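Local coordinates for protein RhCC (Rhodococcus jostii, PDB 4U5R) that belongs to the tautomerase superfamily, binds magnesium and probably acts as an unusual cofactor-independent oxygenase, at residues 26-31 and 66-71. The protein carries 1 engineered substitution. Sequence-based numbering, arbitrary orientation.
Sequences SIYVDY and LDHIAR
Helix 14-32 carries Y28 near its C-terminal end, and strand 61-68 ends with L66 and H68, which Y28 meets. The backbones stay well apart: the closest CA atoms, of Y28 and R71, are 10.1 Å from each other. Tyrosine suits the task, its flat ring filling the interior while its hydroxyl delivers a polar group at the far end. With CG anti to its own carbonyl carbon (chi1 -57°), Y28 extends toward the strand, and its OH lies 2.8 Å from NE2 of H68 in a hydrogen bond that either partner could donate. Histidine fits here because imidazole NE2 can give or accept a proton toward the phenol in this buried setting. The bond lies near both ring planes at their edges, yet the planes stand at 81° to one another, an oblique aromatic pair. L66 supplies a nonpolar neighbour, its CD1 3.7 Å from OH of Y28. M82 of helix 76-90 packs on both aromatic side chains, and W3 NE1 also hydrogen-bonds OH of Y28. A leucine in place of H68 would probably leave the tyrosine hydroxyl without its imidazole mate, held by W3 but less firmly fixed in direction. The H68 side chain lies about 7 Å from that of A106, the engineered alanine at the magnesium-binding position; this chain holds no magnesium. A buried polar link, tryptophan to tyrosine to histidine, thus ties helix to sheet in the beta-alpha-beta fold.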
loop_
_atom_site.group_PDB
_atom_site.type_symbol
_atom_site.label_atom_id
_atom_site.label_comp_id
_atom_site.label_asym_id
_atom_site.label_seq_id
_atom_site.Cartn_x
_atom_site.Cartn_y
_atom_site.Cartn_z
ATOM N N SER B 26 14.912 15.916 0.909
ATOM C CA SER B 26 15.008 17.355 1.190
ATOM C C SER B 26 13.639 18.026 1.460
ATOM O O SER B 26 13.557 18.970 2.246
ATOM C CB SER B 26 15.729 18.071 0.042
ATOM O OG SER B 26 14.869 18.270 -1.067
ATOM N N ILE B 27 12.566 17.532 0.837
ATOM C CA ILE B 27 11.217 18.002 1.166
ATOM C C ILE B 27 10.950 17.992 2.672
ATOM O O ILE B 27 10.504 18.988 3.248
ATOM C CB ILE B 27 10.115 17.148 0.490
ATOM C CG1 ILE B 27 10.231 17.204 -1.036
ATOM C CG2 ILE B 27 8.740 17.637 0.913
ATOM C CD1 ILE B 27 9.213 16.323 -1.766
ATOM N N TYR B 28 11.228 16.862 3.310
ATOM C CA TYR B 28 10.845 16.692 4.706
ATOM C C TYR B 28 11.841 17.322 5.665
ATOM O O TYR B 28 11.448 17.796 6.731
ATOM C CB TYR B 28 10.669 15.212 5.027
ATOM C CG TYR B 28 9.655 14.567 4.121
ATOM C CD1 TYR B 28 8.293 14.667 4.392
ATOM C CD2 TYR B 28 10.056 13.875 2.981
ATOM C CE1 TYR B 28 7.351 14.088 3.552
ATOM C CE2 TYR B 28 9.123 13.295 2.135
ATOM C CZ TYR B 28 7.779 13.399 2.429
ATOM O OH TYR B 28 6.861 12.808 1.590
ATOM N N VAL B 29 13.117 17.326 5.284
ATOM C CA VAL B 29 14.138 18.060 6.032
ATOM C C VAL B 29 13.847 19.557 5.994
ATOM O O VAL B 29 13.821 20.221 7.033
ATOM C CB VAL B 29 15.558 17.826 5.476
ATOM C CG1 VAL B 29 16.556 18.734 6.206
ATOM C CG2 VAL B 29 15.973 16.382 5.624
ATOM N N ASP B 30 13.608 20.084 4.797
ATOM C CA ASP B 30 13.445 21.526 4.625
ATOM C C ASP B 30 12.151 22.055 5.230
ATOM O O ASP B 30 12.138 23.134 5.823
ATOM C CB ASP B 30 13.509 21.908 3.141
ATOM C CG ASP B 30 14.892 21.724 2.555
ATOM O OD1 ASP B 30 15.836 21.538 3.348
ATOM O OD2 ASP B 30 15.041 21.788 1.310
ATOM N N TYR B 31 11.061 21.308 5.093
ATOM C CA TYR B 31 9.764 21.829 5.519
ATOM C C TYR B 31 9.368 21.459 6.948
ATOM O O TYR B 31 8.532 22.136 7.546
ATOM C CB TYR B 31 8.667 21.379 4.547
ATOM C CG TYR B 31 8.578 22.248 3.313
ATOM C CD1 TYR B 31 9.361 21.988 2.197
ATOM C CD2 TYR B 31 7.715 23.337 3.270
ATOM C CE1 TYR B 31 9.287 22.784 1.068
ATOM C CE2 TYR B 31 7.632 24.141 2.143
ATOM C CZ TYR B 31 8.420 23.858 1.049
ATOM O OH TYR B 31 8.343 24.653 -0.071
ATOM N N LEU B 66 2.823 7.007 -1.895
ATOM C CA LEU B 66 3.531 7.192 -0.641
ATOM C C LEU B 66 2.588 7.222 0.532
ATOM O O LEU B 66 1.465 7.664 0.383
ATOM C CB LEU B 66 4.381 8.463 -0.717
ATOM C CG LEU B 66 3.747 9.811 -1.084
ATOM C CD1 LEU B 66 4.283 10.956 -0.236
ATOM C CD2 LEU B 66 3.940 10.093 -2.564
ATOM N N ASP B 67 3.028 6.669 1.668
ATOM C CA ASP B 67 2.375 6.899 2.960
ATOM C C ASP B 67 3.065 7.995 3.749
ATOM O O ASP B 67 4.299 8.054 3.802
ATOM C CB ASP B 67 2.379 5.636 3.837
ATOM C CG ASP B 67 1.520 4.503 3.286
ATOM O OD1 ASP B 67 0.494 4.742 2.629
ATOM O OD2 ASP B 67 1.860 3.339 3.563
ATOM N N HIS B 68 2.268 8.838 4.397
ATOM C CA HIS B 68 2.775 9.755 5.403
ATOM C C HIS B 68 2.369 9.218 6.754
ATOM O O HIS B 68 1.185 8.946 6.975
ATOM C CB HIS B 68 2.215 11.156 5.200
ATOM C CG HIS B 68 2.956 11.965 4.183
ATOM N ND1 HIS B 68 2.644 13.279 3.926
ATOM C CD2 HIS B 68 4.009 11.663 3.381
ATOM C CE1 HIS B 68 3.467 13.757 3.009
ATOM N NE2 HIS B 68 4.305 12.795 2.660
ATOM N N ILE B 69 3.351 9.072 7.640
ATOM C CA ILE B 69 3.162 8.444 8.940
ATOM C C ILE B 69 3.430 9.395 10.089
ATOM O O ILE B 69 2.688 9.414 11.065
ATOM C CB ILE B 69 4.087 7.229 9.096
ATOM C CG1 ILE B 69 4.023 6.364 7.834
ATOM C CG2 ILE B 69 3.712 6.435 10.344
ATOM C CD1 ILE B 69 5.278 5.494 7.603
ATOM N N ALA B 70 4.496 10.182 9.970
ATOM C CA ALA B 70 4.968 10.993 11.087
ATOM C C ALA B 70 4.089 12.225 11.300
ATOM O O ALA B 70 3.793 12.595 12.436
ATOM C CB ALA B 70 6.425 11.398 10.866
ATOM N N ARG B 71 3.651 12.850 10.213
ATOM C CA ARG B 71 2.865 14.073 10.324
ATOM C C ARG B 71 1.527 13.948 9.606
ATOM O O ARG B 71 1.400 13.207 8.629
ATOM C CB ARG B 71 3.635 15.269 9.749
ATOM C CG ARG B 71 4.991 15.556 10.385
ATOM C CD ARG B 71 4.853 16.261 11.727
ATOM N NE ARG B 71 6.082 16.958 12.112
ATOM C CZ ARG B 71 7.113 16.379 12.718
ATOM N NH1 ARG B 71 7.075 15.082 13.000
ATOM N NH2 ARG B 71 8.187 17.093 13.034
#